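Local coordinates for protein myosin-I heavy chain (Dictyostelium discoideum, PDB 5EJY) that works as an ATP-driven motor on actin filaments and takes part in early phagocytosis and adhesion, with its first MyTH4-FERM tail unit forming this chain, at residues Y17-K22 and I143-A148; S72-S77 and N122-E127; D83-V88 and S194-R199; Q458-D463 and K486-I491; S466-L471 and T476-T481. All blocks are in the same frame, centred on the assembly; numbering follows the deposited sequence. Where two conformers were deposited one is given.

Overall arrangement
Contacts 1, 2 and 3 lie in the helical MyTH4 part. The segments of contact 2 lie between those of contact 1, and contact 3 alternates with both. Contacts 4 and 5, the latter lying between the segments of the former, follow in the FERM region, with centres about 38 to 52 Å from those of the first three. Contacts 2 and 3 have centres about 8 Å apart and are joined by the Glu127-Lys196 salt bridge. The centre of contact 1 lies about 26 Å from each of theirs. Contacts 4 and 5 lie about 9 Å apart between centres and share the sheet of strand 466-470. The groups thus mark two separately packed parts of one tail unit.

Contact 1: Y17-K22 and I143-A148; sequences YDYANK and IKYFAA
Tyr145 and Tyr19 carry this contact between helix 143-155 and helix 16-23. Tyr19 CA and Tyr145 CA are 7.4 Å apart, and no hydrogen bond crosses between the segments. At the start of 143-148, Lys144 touches Leu6 and Tyr14. Tyr145 comes next and points toward helix 16-23. Its CG lies beside its own backbone N and anti to the carbonyl carbon (chi1 -63°), which turns a ring face to Tyr19. Tyr19 CB sits over the centre of that face, 3.8 Å from the centroid of the Tyr145 ring and only 8° off the ring normal. This is a CH-pi contact. The Tyr19 and Tyr145 rings themselves meet obliquely, with planes at 55° and centroids 5.4 Å apart. Their closest atoms are Tyr19 CD2 and Tyr145 CD2, at 3.8 Å. This pair joins helix 16-23 to helix 143-155 in the all-helical MyTH4 part. A serine in place of Tyr145 would probably leave Tyr19 CB without its ring face and open a gap between the two helices. Edge-to-face packing with Tyr14 adds a second aromatic neighbour to Tyr145. Phe146 is buried and meets Tyr106 edge-to-face. Ala147 N and Ala148 N continue the helix by bonding to Ile143 O and Lys144 O.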
# COMPACT_ATOMS: atom_id res chain seq x y z
N TYR A 17 -37.09 7.42 -8.35
CA TYR A 17 -38.18 8.35 -8.61
C TYR A 17 -38.55 9.10 -7.33
O TYR A 17 -38.72 10.32 -7.34
CB TYR A 17 -39.41 7.60 -9.13
CG TYR A 17 -40.63 8.47 -9.31
CD1 TYR A 17 -40.81 9.21 -10.47
CD2 TYR A 17 -41.61 8.54 -8.33
CE1 TYR A 17 -41.92 10.00 -10.65
CE2 TYR A 17 -42.75 9.33 -8.50
CZ TYR A 17 -42.88 10.05 -9.68
OH TYR A 17 -43.98 10.85 -9.89
N ASP A 18 -38.71 8.36 -6.24
CA ASP A 18 -39.12 8.97 -4.99
C ASP A 18 -38.01 9.84 -4.42
O ASP A 18 -38.27 10.93 -3.93
CB ASP A 18 -39.51 7.89 -3.98
CG ASP A 18 -40.80 7.18 -4.36
OD1 ASP A 18 -41.69 7.84 -4.94
OD2 ASP A 18 -40.91 5.96 -4.11
N TYR A 19 -36.78 9.34 -4.48
CA TYR A 19 -35.64 10.11 -3.95
C TYR A 19 -35.53 11.44 -4.69
O TYR A 19 -35.39 12.50 -4.08
CB TYR A 19 -34.33 9.33 -4.10
CG TYR A 19 -33.13 10.14 -3.69
CD1 TYR A 19 -32.55 11.03 -4.58
CD2 TYR A 19 -32.59 10.04 -2.41
CE1 TYR A 19 -31.46 11.81 -4.21
CE2 TYR A 19 -31.49 10.81 -2.04
CZ TYR A 19 -30.93 11.69 -2.95
OH TYR A 19 -29.85 12.46 -2.61
N ALA A 20 -35.60 11.37 -6.01
CA ALA A 20 -35.41 12.54 -6.87
C ALA A 20 -36.51 13.59 -6.71
O ALA A 20 -36.24 14.79 -6.69
CB ALA A 20 -35.27 12.10 -8.32
N ASN A 21 -37.77 13.16 -6.63
CA ASN A 21 -38.85 14.12 -6.37
C ASN A 21 -38.68 14.84 -5.03
O ASN A 21 -38.96 16.02 -4.92
CB ASN A 21 -40.22 13.46 -6.43
CG ASN A 21 -40.63 13.10 -7.83
OD1 ASN A 21 -40.17 13.71 -8.79
ND2 ASN A 21 -41.50 12.11 -7.96
N LYS A 22 -38.23 14.11 -4.02
CA LYS A 22 -38.10 14.71 -2.69
C LYS A 22 -36.86 15.58 -2.53
O LYS A 22 -36.86 16.54 -1.75
CB LYS A 22 -38.11 13.62 -1.61
CG LYS A 22 -37.96 14.16 -0.20
CD LYS A 22 -38.16 13.07 0.83
N ILE A 143 -27.71 5.62 -0.67
CA ILE A 143 -27.08 4.36 -1.07
C ILE A 143 -28.06 3.23 -1.42
O ILE A 143 -27.78 2.45 -2.30
CB ILE A 143 -26.06 3.86 -0.05
CG1 ILE A 143 -25.31 2.65 -0.62
CG2 ILE A 143 -26.73 3.56 1.29
CD1 ILE A 143 -23.98 2.38 0.10
N LYS A 144 -29.18 3.13 -0.71
CA LYS A 144 -30.15 2.08 -1.03
C LYS A 144 -30.83 2.31 -2.38
O LYS A 144 -31.09 1.36 -3.12
CB LYS A 144 -31.20 1.96 0.08
CG LYS A 144 -30.61 1.65 1.44
CD LYS A 144 -30.95 0.25 1.91
CE LYS A 144 -30.91 0.16 3.43
NZ LYS A 144 -31.16 -1.23 3.92
N TYR A 145 -31.10 3.56 -2.71
CA TYR A 145 -31.69 3.88 -4.00
C TYR A 145 -30.71 3.56 -5.11
O TYR A 145 -31.08 3.04 -6.16
CB TYR A 145 -32.09 5.35 -4.07
CG TYR A 145 -33.16 5.73 -3.08
CD1 TYR A 145 -34.51 5.52 -3.37
CD2 TYR A 145 -32.83 6.27 -1.85
CE1 TYR A 145 -35.50 5.87 -2.45
CE2 TYR A 145 -33.81 6.61 -0.93
CZ TYR A 145 -35.14 6.41 -1.24
OH TYR A 145 -36.11 6.75 -0.32
N PHE A 146 -29.44 3.88 -4.88
CA PHE A 146 -28.44 3.65 -5.90
C PHE A 146 -28.19 2.16 -6.04
O PHE A 146 -28.03 1.65 -7.14
CB PHE A 146 -27.12 4.40 -5.61
CG PHE A 146 -26.06 4.12 -6.63
CD1 PHE A 146 -26.21 4.59 -7.93
CD2 PHE A 146 -24.96 3.35 -6.32
CE1 PHE A 146 -25.25 4.30 -8.90
CE2 PHE A 146 -24.01 3.05 -7.30
CZ PHE A 146 -24.14 3.54 -8.57
N ALA A 147 -28.17 1.46 -4.91
CA ALA A 147 -27.98 0.01 -4.96
C ALA A 147 -29.13 -0.67 -5.70
O ALA A 147 -28.92 -1.64 -6.44
CB ALA A 147 -27.86 -0.54 -3.55
N ALA A 148 -30.34 -0.17 -5.51
CA ALA A 148 -31.49 -0.73 -6.24
C ALA A 148 -31.30 -0.52 -7.73
O ALA A 148 -31.58 -1.40 -8.56
CB ALA A 148 -32.79 -0.10 -5.75

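Contact 2: S72-S77 and N122-E127; sequences SNPLVS and NIRVWE
Arg124 reaches from helix 119-133 to the loop after helix 53-70, within the helical MyTH4 domain, and its guanidinium holds the Ser72 carbonyl. Arg124 NH1 donates to Ser72 O at 2.6 Å, with an N-H...O angle of 162°. The oxygen lies almost in the guanidinium plane, while the donor is tilted 27° from the carbonyl plane. Arg124 NH2 adds a weak bond to Ser72 O at 3.2 Å. NH1 has a second acceptor in Tyr69 O. Ser72 OG lies close to NH1, but the angle is too poor for a bond; the hydroxyl is bonded to Tyr69 O instead. Pro74 brings CG to 3.4 Å from Arg124 NH2, and the two side chains cross at about a right angle. A bend at chi2 (-65°) turns the arginine chain on its way to the loop. Arg124 NE has a long salt bridge of 3.7 Å to Glu127 OE1. Glu127 OE1 also bonds Tyr69 OH, and OE2 pairs with Lys196. On the loop, Asn73 OD1 accepts from Leu75 N at 3.2 Å, a capping bond at the entry to the next helix. Tyr69, at the end of helix 53-70, makes a cation-pi contact with Arg124, and Phe84 of helix 81-97 packs against Ser72.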
# COMPACT_ATOMS: atom_id res chain seq x y z
N SER A 72 -16.13 12.37 -25.13
CA SER A 72 -14.73 12.41 -25.56
C SER A 72 -14.38 11.25 -26.49
O SER A 72 -14.96 10.17 -26.41
CB SER A 72 -13.78 12.46 -24.35
OG SER A 72 -13.83 11.26 -23.60
N ASN A 73 -13.42 11.51 -27.37
CA ASN A 73 -12.99 10.52 -28.36
C ASN A 73 -12.17 9.40 -27.74
O ASN A 73 -11.20 9.65 -27.02
CB ASN A 73 -12.19 11.21 -29.48
CG ASN A 73 -11.56 10.22 -30.44
OD1 ASN A 73 -12.11 9.16 -30.72
ND2 ASN A 73 -10.38 10.57 -30.96
N PRO A 74 -12.56 8.15 -28.01
CA PRO A 74 -11.85 6.96 -27.53
C PRO A 74 -10.35 6.99 -27.85
O PRO A 74 -9.57 6.27 -27.23
CB PRO A 74 -12.52 5.82 -28.31
CG PRO A 74 -13.90 6.32 -28.57
CD PRO A 74 -13.76 7.80 -28.79
N LEU A 75 -9.95 7.81 -28.81
CA LEU A 75 -8.55 7.90 -29.22
C LEU A 75 -7.69 8.62 -28.18
O LEU A 75 -6.51 8.32 -28.02
N VAL A 76 -8.29 9.57 -27.48
CA VAL A 76 -7.55 10.33 -26.48
C VAL A 76 -7.07 9.41 -25.36
O VAL A 76 -5.96 9.58 -24.84
CB VAL A 76 -8.40 11.47 -25.89
CG1 VAL A 76 -7.51 12.44 -25.11
CG2 VAL A 76 -9.15 12.19 -26.99
N SER A 77 -7.89 8.43 -25.01
CA SER A 77 -7.58 7.51 -23.92
C SER A 77 -6.26 6.79 -24.17
O SER A 77 -5.55 6.44 -23.23
CB SER A 77 -8.70 6.49 -23.75
OG SER A 77 -8.88 5.72 -24.92
N ASN A 122 -23.98 5.71 -23.04
CA ASN A 122 -24.42 4.95 -21.87
C ASN A 122 -23.21 4.22 -21.29
O ASN A 122 -23.02 4.15 -20.08
CB ASN A 122 -25.53 3.96 -22.25
CG ASN A 122 -26.52 3.69 -21.10
OD1 ASN A 122 -26.93 4.61 -20.39
ND2 ASN A 122 -26.92 2.43 -20.94
N ILE A 123 -22.38 3.69 -22.18
CA ILE A 123 -21.16 3.00 -21.78
C ILE A 123 -20.20 3.91 -21.03
O ILE A 123 -19.62 3.52 -20.01
CB ILE A 123 -20.46 2.38 -23.00
CG1 ILE A 123 -21.27 1.18 -23.51
CG2 ILE A 123 -19.05 1.96 -22.67
CD1 ILE A 123 -20.63 0.48 -24.70
N ARG A 124 -20.01 5.13 -21.53
CA ARG A 124 -19.18 6.13 -20.85
C ARG A 124 -19.71 6.49 -19.47
O ARG A 124 -18.93 6.65 -18.52
CB ARG A 124 -19.06 7.39 -21.70
CG ARG A 124 -18.12 7.23 -22.88
CD ARG A 124 -16.70 7.00 -22.39
NE ARG A 124 -15.79 6.69 -23.49
CZ ARG A 124 -15.39 7.58 -24.39
NH1 ARG A 124 -15.84 8.83 -24.33
NH2 ARG A 124 -14.56 7.22 -25.36
N VAL A 125 -21.03 6.66 -19.34
CA VAL A 125 -21.60 7.00 -18.05
C VAL A 125 -21.37 5.86 -17.07
O VAL A 125 -21.07 6.09 -15.91
CB VAL A 125 -23.11 7.32 -18.09
CG1 VAL A 125 -23.60 7.72 -16.69
CG2 VAL A 125 -23.40 8.43 -19.07
N TRP A 126 -21.51 4.62 -17.54
CA TRP A 126 -21.32 3.48 -16.65
C TRP A 126 -19.85 3.28 -16.22
O TRP A 126 -19.58 2.81 -15.12
CB TRP A 126 -21.95 2.20 -17.22
CG TRP A 126 -23.42 2.14 -16.91
CD1 TRP A 126 -24.47 2.51 -17.73
CD2 TRP A 126 -24.01 1.75 -15.67
NE1 TRP A 126 -25.66 2.35 -17.08
CE2 TRP A 126 -25.41 1.88 -15.81
CE3 TRP A 126 -23.49 1.29 -14.45
CZ2 TRP A 126 -26.30 1.57 -14.78
CZ3 TRP A 126 -24.37 0.99 -13.43
CH2 TRP A 126 -25.76 1.12 -13.60
N GLU A 127 -18.92 3.67 -17.09
CA GLU A 127 -17.51 3.77 -16.70
C GLU A 127 -17.32 4.79 -15.57
O GLU A 127 -16.58 4.53 -14.62
CB GLU A 127 -16.64 4.16 -17.89
CG GLU A 127 -16.49 3.03 -18.94
CD GLU A 127 -15.84 3.51 -20.23
OE1 GLU A 127 -15.57 4.72 -20.34
OE2 GLU A 127 -15.62 2.67 -21.14

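Contact 3: D83-V88 and S194-R199; sequences DFYSPV and SIKENR
Lys196 meets two aromatic side chains of segment 83-88 through its carbons, with no hydrogen bond between the segments. Its CD comes to 3.4 Å from Tyr85 OH and 4.1 Å from Phe84 CE2. It approaches the Phe84 ring at the edge, and the lysine chain crosses both aromatic side chains at about a right angle. Bends at chi3 (147°) and chi4 (36°) carry the ammonium group on past the rings to Glu127. Phe84 and Tyr85 are themselves packed together: Phe84 CD2 stands 3.5 Å above the centre of one Tyr85 face. Their helix is kinked just beyond, where neither Pro87 N, which has no hydrogen, nor Val88 N bonds the turn before. Helix 189-196 ends in a Schellman motif, with Arg199 N bonded to Ser194 O and Asn198 N to Ile195 O. Asn198 is its C-prime residue and has positive phi. The contact joins helix 81-97 to helix 189-196 in the MyTH4 part. Helix 53-70 borders it through Tyr69, and helix 119-133 packs on Ile195 and Val88.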
# COMPACT_ATOMS: atom_id res chain seq x y z
N ASP A 83 -4.90 13.43 -20.22
CA ASP A 83 -5.94 14.33 -20.69
C ASP A 83 -7.31 13.64 -20.65
O ASP A 83 -8.29 14.21 -20.18
CB ASP A 83 -5.62 14.80 -22.11
CG ASP A 83 -6.63 15.79 -22.64
OD1 ASP A 83 -7.10 16.64 -21.86
OD2 ASP A 83 -6.95 15.72 -23.85
N PHE A 84 -7.35 12.41 -21.15
CA PHE A 84 -8.59 11.64 -21.18
C PHE A 84 -9.25 11.51 -19.80
O PHE A 84 -10.47 11.54 -19.68
CB PHE A 84 -8.30 10.24 -21.73
CG PHE A 84 -9.52 9.38 -21.84
CD1 PHE A 84 -10.45 9.59 -22.85
CD2 PHE A 84 -9.74 8.34 -20.94
CE1 PHE A 84 -11.57 8.80 -22.96
CE2 PHE A 84 -10.87 7.54 -21.04
CZ PHE A 84 -11.79 7.77 -22.06
N TYR A 85 -8.44 11.35 -18.77
CA TYR A 85 -8.97 11.14 -17.42
C TYR A 85 -9.09 12.40 -16.59
O TYR A 85 -9.64 12.36 -15.49
CB TYR A 85 -8.14 10.08 -16.68
CG TYR A 85 -8.39 8.70 -17.22
CD1 TYR A 85 -9.61 8.08 -17.02
CD2 TYR A 85 -7.42 8.03 -17.95
CE1 TYR A 85 -9.86 6.82 -17.52
CE2 TYR A 85 -7.65 6.77 -18.45
CZ TYR A 85 -8.87 6.17 -18.24
OH TYR A 85 -9.11 4.91 -18.73
N SER A 86 -8.59 13.52 -17.10
CA SER A 86 -8.64 14.77 -16.36
C SER A 86 -10.04 15.17 -15.85
O SER A 86 -10.18 15.59 -14.70
CB SER A 86 -7.97 15.92 -17.13
OG SER A 86 -8.65 16.20 -18.34
N PRO A 87 -11.08 15.03 -16.69
CA PRO A 87 -12.40 15.35 -16.13
C PRO A 87 -12.81 14.38 -15.02
O PRO A 87 -13.51 14.78 -14.09
CB PRO A 87 -13.34 15.22 -17.34
CG PRO A 87 -12.62 14.31 -18.29
CD PRO A 87 -11.16 14.62 -18.11
N VAL A 88 -12.38 13.12 -15.13
CA VAL A 88 -12.65 12.12 -14.10
C VAL A 88 -11.95 12.48 -12.78
O VAL A 88 -12.56 12.44 -11.70
CB VAL A 88 -12.24 10.70 -14.56
CG1 VAL A 88 -12.43 9.69 -13.44
CG2 VAL A 88 -13.04 10.29 -15.78
N SER A 194 -7.66 0.13 -15.64
CA SER A 194 -8.19 -1.17 -15.23
C SER A 194 -9.69 -1.13 -14.91
O SER A 194 -10.45 -1.99 -15.36
CB SER A 194 -7.43 -1.70 -14.01
OG SER A 194 -6.08 -1.99 -14.35
N ILE A 195 -10.10 -0.15 -14.12
CA ILE A 195 -11.51 -0.02 -13.76
C ILE A 195 -12.36 0.12 -15.01
O ILE A 195 -13.38 -0.56 -15.17
CB ILE A 195 -11.76 1.21 -12.85
CG1 ILE A 195 -11.06 1.01 -11.50
CG2 ILE A 195 -13.26 1.43 -12.65
CD1 ILE A 195 -11.00 2.28 -10.66
N LYS A 196 -11.93 1.01 -15.91
CA LYS A 196 -12.67 1.27 -17.15
C LYS A 196 -12.95 -0.04 -17.87
O LYS A 196 -14.08 -0.30 -18.29
CB LYS A 196 -11.90 2.23 -18.06
CG LYS A 196 -12.53 2.46 -19.45
CD LYS A 196 -11.92 3.66 -20.17
CE LYS A 196 -11.88 3.48 -21.68
NZ LYS A 196 -13.04 2.75 -22.25
N GLU A 197 -11.92 -0.87 -17.98
CA GLU A 197 -12.03 -2.13 -18.72
C GLU A 197 -12.50 -3.30 -17.86
O GLU A 197 -12.44 -4.45 -18.30
CB GLU A 197 -10.71 -2.51 -19.38
CG GLU A 197 -10.06 -1.41 -20.19
CD GLU A 197 -8.85 -1.91 -20.97
OE1 GLU A 197 -7.83 -1.20 -21.04
OE2 GLU A 197 -8.93 -3.04 -21.52
N ASN A 198 -12.96 -3.01 -16.65
CA ASN A 198 -13.51 -4.04 -15.78
C ASN A 198 -12.52 -5.19 -15.51
O ASN A 198 -12.90 -6.36 -15.53
CB ASN A 198 -14.83 -4.59 -16.36
CG ASN A 198 -15.96 -3.55 -16.32
OD1 ASN A 198 -16.19 -2.94 -15.28
ND2 ASN A 198 -16.63 -3.34 -17.44
N ARG A 199 -11.26 -4.84 -15.27
CA ARG A 199 -10.26 -5.85 -14.94
C ARG A 199 -9.50 -5.46 -13.66
O ARG A 199 -9.63 -4.33 -13.20
CB ARG A 199 -9.29 -6.03 -16.09
CG ARG A 199 -8.45 -4.81 -16.39
CD ARG A 199 -7.35 -5.15 -17.39
NE ARG A 199 -6.28 -4.15 -17.38
CZ ARG A 199 -6.21 -3.15 -18.24
NH1 ARG A 199 -7.13 -3.02 -19.18
NH2 ARG A 199 -5.21 -2.27 -18.16

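Contact 4: Q458-D463 and K486-I491; sequences QNLKSD and KLVSLI
Ser462 and Val488 mark the closest backbone approach, with CA atoms 7.6 Å apart. The first segment is mostly loop, with a weakly bonded strand at about 461-462. The second is a regular helix, in which Leu490 N bonds Lys486 O and Ile491 N bonds Leu487 O. No hydrogen bond runs between the two. The side chains of Leu460 and Ser462 point toward the helix, and that of Lys461, between them, points away. Leu460 makes the larger apolar contact. Its CG lies opposite the backbone N across the CA-CB bond (chi1 175°), an arrangement that carries CD2 to the helix. Leu460 CD2 is 4.1 Å from Val488 CG1 and 4.2 Å from Ile491 CD1. One methyl thus touches two residues on successive turns. The Leu460 and Val488 side chains run antiparallel alongside one another. The other branch of Val488 serves Ser462: Val488 CG2 lies 3.8 Å from Ser462 OG and equally far from Ser462 CB. The valine therefore divides its two methyls between Leu460 and Ser462. Val467 of the next strand extends the apolar patch by touching Leu460, Leu487 and Val488. The arrangement belongs to the C-terminal FERM lobe, where a closing helix packs on beta-sheets as in PH-like domains. Helix 484-499 covers strands 461-462 and 466-470 here, while Leu490 and Ile491 pack on Leu431 of strand 426-432.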
# COMPACT_ATOMS: atom_id res chain seq x y z
N GLN A 458 -3.42 2.76 25.54
CA GLN A 458 -4.34 3.43 24.63
C GLN A 458 -3.93 4.88 24.36
O GLN A 458 -4.65 5.62 23.69
CB GLN A 458 -5.77 3.36 25.16
CG GLN A 458 -6.39 1.96 25.09
N ASN A 459 -2.78 5.28 24.88
CA ASN A 459 -2.30 6.65 24.70
C ASN A 459 -0.80 6.77 24.46
O ASN A 459 -0.14 7.66 24.99
CB ASN A 459 -2.71 7.52 25.89
CG ASN A 459 -4.05 8.18 25.70
OD1 ASN A 459 -5.09 7.52 25.77
ND2 ASN A 459 -4.04 9.48 25.45
N LEU A 460 -0.26 5.86 23.66
CA LEU A 460 1.12 5.98 23.22
C LEU A 460 1.30 7.32 22.51
O LEU A 460 0.60 7.61 21.54
CB LEU A 460 1.48 4.83 22.27
CG LEU A 460 2.87 4.90 21.63
CD1 LEU A 460 3.95 4.75 22.71
CD2 LEU A 460 3.03 3.83 20.54
N LYS A 461 2.23 8.13 23.00
CA LYS A 461 2.46 9.47 22.46
C LYS A 461 3.38 9.44 21.24
O LYS A 461 4.48 8.91 21.30
CB LYS A 461 3.06 10.37 23.54
CG LYS A 461 3.31 11.81 23.12
CD LYS A 461 3.88 12.60 24.31
CE LYS A 461 4.11 14.06 23.97
NZ LYS A 461 4.51 14.83 25.19
N SER A 462 2.91 10.00 20.12
CA SER A 462 3.73 10.12 18.92
C SER A 462 3.33 11.37 18.16
O SER A 462 2.27 11.94 18.41
CB SER A 462 3.58 8.89 18.02
OG SER A 462 2.24 8.76 17.53
N ASP A 463 4.18 11.81 17.24
CA ASP A 463 3.82 12.90 16.34
C ASP A 463 4.29 12.58 14.93
O ASP A 463 4.46 11.41 14.59
CB ASP A 463 4.34 14.26 16.85
CG ASP A 463 5.84 14.30 17.06
OD1 ASP A 463 6.58 13.50 16.45
OD2 ASP A 463 6.29 15.16 17.84
N LYS A 486 5.74 2.89 11.37
CA LYS A 486 6.36 1.59 11.59
C LYS A 486 6.64 1.38 13.08
O LYS A 486 6.30 0.34 13.64
CB LYS A 486 7.66 1.44 10.79
CG LYS A 486 8.30 0.07 10.92
CD LYS A 486 9.63 -0.03 10.17
CE LYS A 486 10.26 -1.43 10.33
NZ LYS A 486 11.59 -1.61 9.66
N LEU A 487 7.25 2.38 13.70
CA LEU A 487 7.59 2.26 15.12
C LEU A 487 6.34 2.12 15.99
O LEU A 487 6.27 1.23 16.84
CB LEU A 487 8.43 3.46 15.56
CG LEU A 487 8.92 3.42 17.02
CD1 LEU A 487 9.58 2.08 17.31
CD2 LEU A 487 9.88 4.57 17.26
N VAL A 488 5.35 2.99 15.79
CA VAL A 488 4.09 2.90 16.53
C VAL A 488 3.41 1.54 16.35
O VAL A 488 3.00 0.91 17.33
CB VAL A 488 3.10 4.02 16.11
CG1 VAL A 488 1.69 3.76 16.70
CG2 VAL A 488 3.62 5.40 16.54
N SER A 489 3.29 1.08 15.11
CA SER A 489 2.60 -0.18 14.87
C SER A 489 3.37 -1.38 15.42
O SER A 489 2.78 -2.35 15.87
CB SER A 489 2.26 -0.38 13.37
OG SER A 489 3.43 -0.52 12.60
N LEU A 490 4.70 -1.31 15.39
CA LEU A 490 5.49 -2.39 15.98
C LEU A 490 5.21 -2.47 17.48
O LEU A 490 5.02 -3.55 18.03
CB LEU A 490 6.98 -2.16 15.76
CG LEU A 490 7.52 -2.41 14.35
CD1 LEU A 490 8.98 -1.97 14.26
CD2 LEU A 490 7.35 -3.89 13.99
N ILE A 491 5.20 -1.33 18.14
CA ILE A 491 4.95 -1.34 19.58
C ILE A 491 3.57 -1.93 19.86
O ILE A 491 3.41 -2.82 20.70
CB ILE A 491 5.09 0.05 20.20
CG1 ILE A 491 6.54 0.51 20.08
CG2 ILE A 491 4.64 0.02 21.68
CD1 ILE A 491 6.81 1.95 20.56

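Contact 5: S466-L471 and T476-T481; sequences SVSIIL and TLQAFT
The Phe480 ring and the Gln478 amide both come to Ser466. Ser466 CB approaches the Phe480 ring obliquely, 3.6 Å from Phe480 CD1. At the amide edge, Gln478 NE2 donates to Ser466 OG at 2.9 Å. This bond is nearly straight (165°), with the oxygen only 9° out of the amide plane. The glutamine chain is extended, with CG anti to the backbone N (chi1 -179°), and lies along the sheet face toward the serine. Ser466 OG also bonds Asp463 OD1, which fixes the hydroxyl from a second direction. An alanine at Gln478 would remove the amide and is likely to leave Ser466 OG with Asp463 but without its cross-strand donor. Further along this face, Ser468 CB meets Thr476 CG2 at 3.6 Å, and Ile470 CD1 comes near Thr476 OG1. The other face carries Val467, Ile469, Leu477 and Ala479. There Ile469 CD1 lies 4.2 Å from Ala479 CB. Beside them, Leu471 CD1 lies 4.3 Å from Leu477 CB. Helix 484-499 covers Val467 and Ile469. The backbones are joined by two antiparallel hydrogen-bonded pairs, Val467 with Ala479 and Ile469 with Leu477. Each pair has two N-H...O bonds. The whole is a beta hairpin, the last two strands before the closing helix of a PH-like C-terminal FERM lobe.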
# COMPACT_ATOMS: atom_id res chain seq x y z
N SER A 466 8.28 11.52 15.59
CA SER A 466 8.83 10.82 16.74
C SER A 466 7.81 9.96 17.44
O SER A 466 6.60 10.10 17.23
CB SER A 466 9.39 11.84 17.75
OG SER A 466 8.32 12.56 18.35
N VAL A 467 8.31 9.06 18.28
CA VAL A 467 7.47 8.32 19.22
C VAL A 467 8.10 8.50 20.59
O VAL A 467 9.31 8.36 20.75
CB VAL A 467 7.38 6.82 18.88
CG1 VAL A 467 6.48 6.10 19.88
CG2 VAL A 467 6.86 6.62 17.45
N SER A 468 7.27 8.78 21.58
CA SER A 468 7.74 8.98 22.95
C SER A 468 7.56 7.71 23.77
O SER A 468 6.44 7.26 24.02
CB SER A 468 7.01 10.16 23.57
OG SER A 468 7.48 11.36 22.97
N ILE A 469 8.68 7.12 24.15
CA ILE A 469 8.67 5.83 24.81
C ILE A 469 9.05 6.02 26.27
O ILE A 469 9.99 6.76 26.57
CB ILE A 469 9.67 4.90 24.13
CG1 ILE A 469 9.18 4.57 22.71
CG2 ILE A 469 9.87 3.63 24.93
CD1 ILE A 469 10.31 4.55 21.70
N ILE A 470 8.33 5.37 27.17
CA ILE A 470 8.56 5.58 28.60
C ILE A 470 9.58 4.59 29.13
O ILE A 470 9.45 3.37 28.93
CB ILE A 470 7.26 5.45 29.40
CG1 ILE A 470 6.18 6.37 28.84
CG2 ILE A 470 7.51 5.76 30.89
CD1 ILE A 470 6.48 7.83 29.02
N LEU A 471 10.59 5.11 29.80
CA LEU A 471 11.61 4.28 30.42
C LEU A 471 11.21 3.84 31.83
O LEU A 471 10.21 4.31 32.38
CB LEU A 471 12.96 5.00 30.43
CG LEU A 471 13.30 5.58 29.05
CD1 LEU A 471 14.57 6.43 29.07
CD2 LEU A 471 13.41 4.45 28.02
N THR A 476 11.05 10.06 29.65
CA THR A 476 10.63 9.81 28.27
C THR A 476 11.80 9.88 27.31
O THR A 476 12.64 10.77 27.39
CB THR A 476 9.57 10.83 27.85
OG1 THR A 476 8.38 10.61 28.61
CG2 THR A 476 9.26 10.72 26.36
N LEU A 477 11.89 8.89 26.42
CA LEU A 477 12.83 8.96 25.32
C LEU A 477 12.01 9.35 24.10
O LEU A 477 11.12 8.61 23.69
CB LEU A 477 13.49 7.60 25.08
CG LEU A 477 14.21 7.41 23.74
CD1 LEU A 477 15.31 8.44 23.51
CD2 LEU A 477 14.78 6.00 23.61
N GLN A 478 12.26 10.53 23.55
CA GLN A 478 11.55 10.95 22.35
C GLN A 478 12.40 10.53 21.17
O GLN A 478 13.37 11.20 20.80
CB GLN A 478 11.27 12.46 22.32
CG GLN A 478 10.49 12.87 21.06
CD GLN A 478 10.12 14.33 21.04
OE1 GLN A 478 10.70 15.14 21.75
NE2 GLN A 478 9.15 14.68 20.20
N ALA A 479 12.05 9.36 20.63
CA ALA A 479 12.79 8.77 19.53
C ALA A 479 12.32 9.32 18.19
O ALA A 479 11.21 9.02 17.75
CB ALA A 479 12.65 7.23 19.55
N PHE A 480 13.17 10.11 17.55
CA PHE A 480 12.89 10.62 16.21
C PHE A 480 13.23 9.57 15.18
O PHE A 480 14.26 8.90 15.27
CB PHE A 480 13.68 11.90 15.94
CG PHE A 480 13.24 13.05 16.80
CD1 PHE A 480 12.12 13.79 16.46
CD2 PHE A 480 13.91 13.34 17.97
CE1 PHE A 480 11.69 14.84 17.25
CE2 PHE A 480 13.49 14.40 18.78
CZ PHE A 480 12.38 15.15 18.41
N THR A 481 12.37 9.42 14.19
CA THR A 481 12.58 8.41 13.17
C THR A 481 11.80 8.80 11.93
O THR A 481 10.77 9.47 12.02
CB THR A 481 12.13 7.02 13.68
OG1 THR A 481 12.49 6.02 12.71
CG2 THR A 481 10.62 6.98 13.93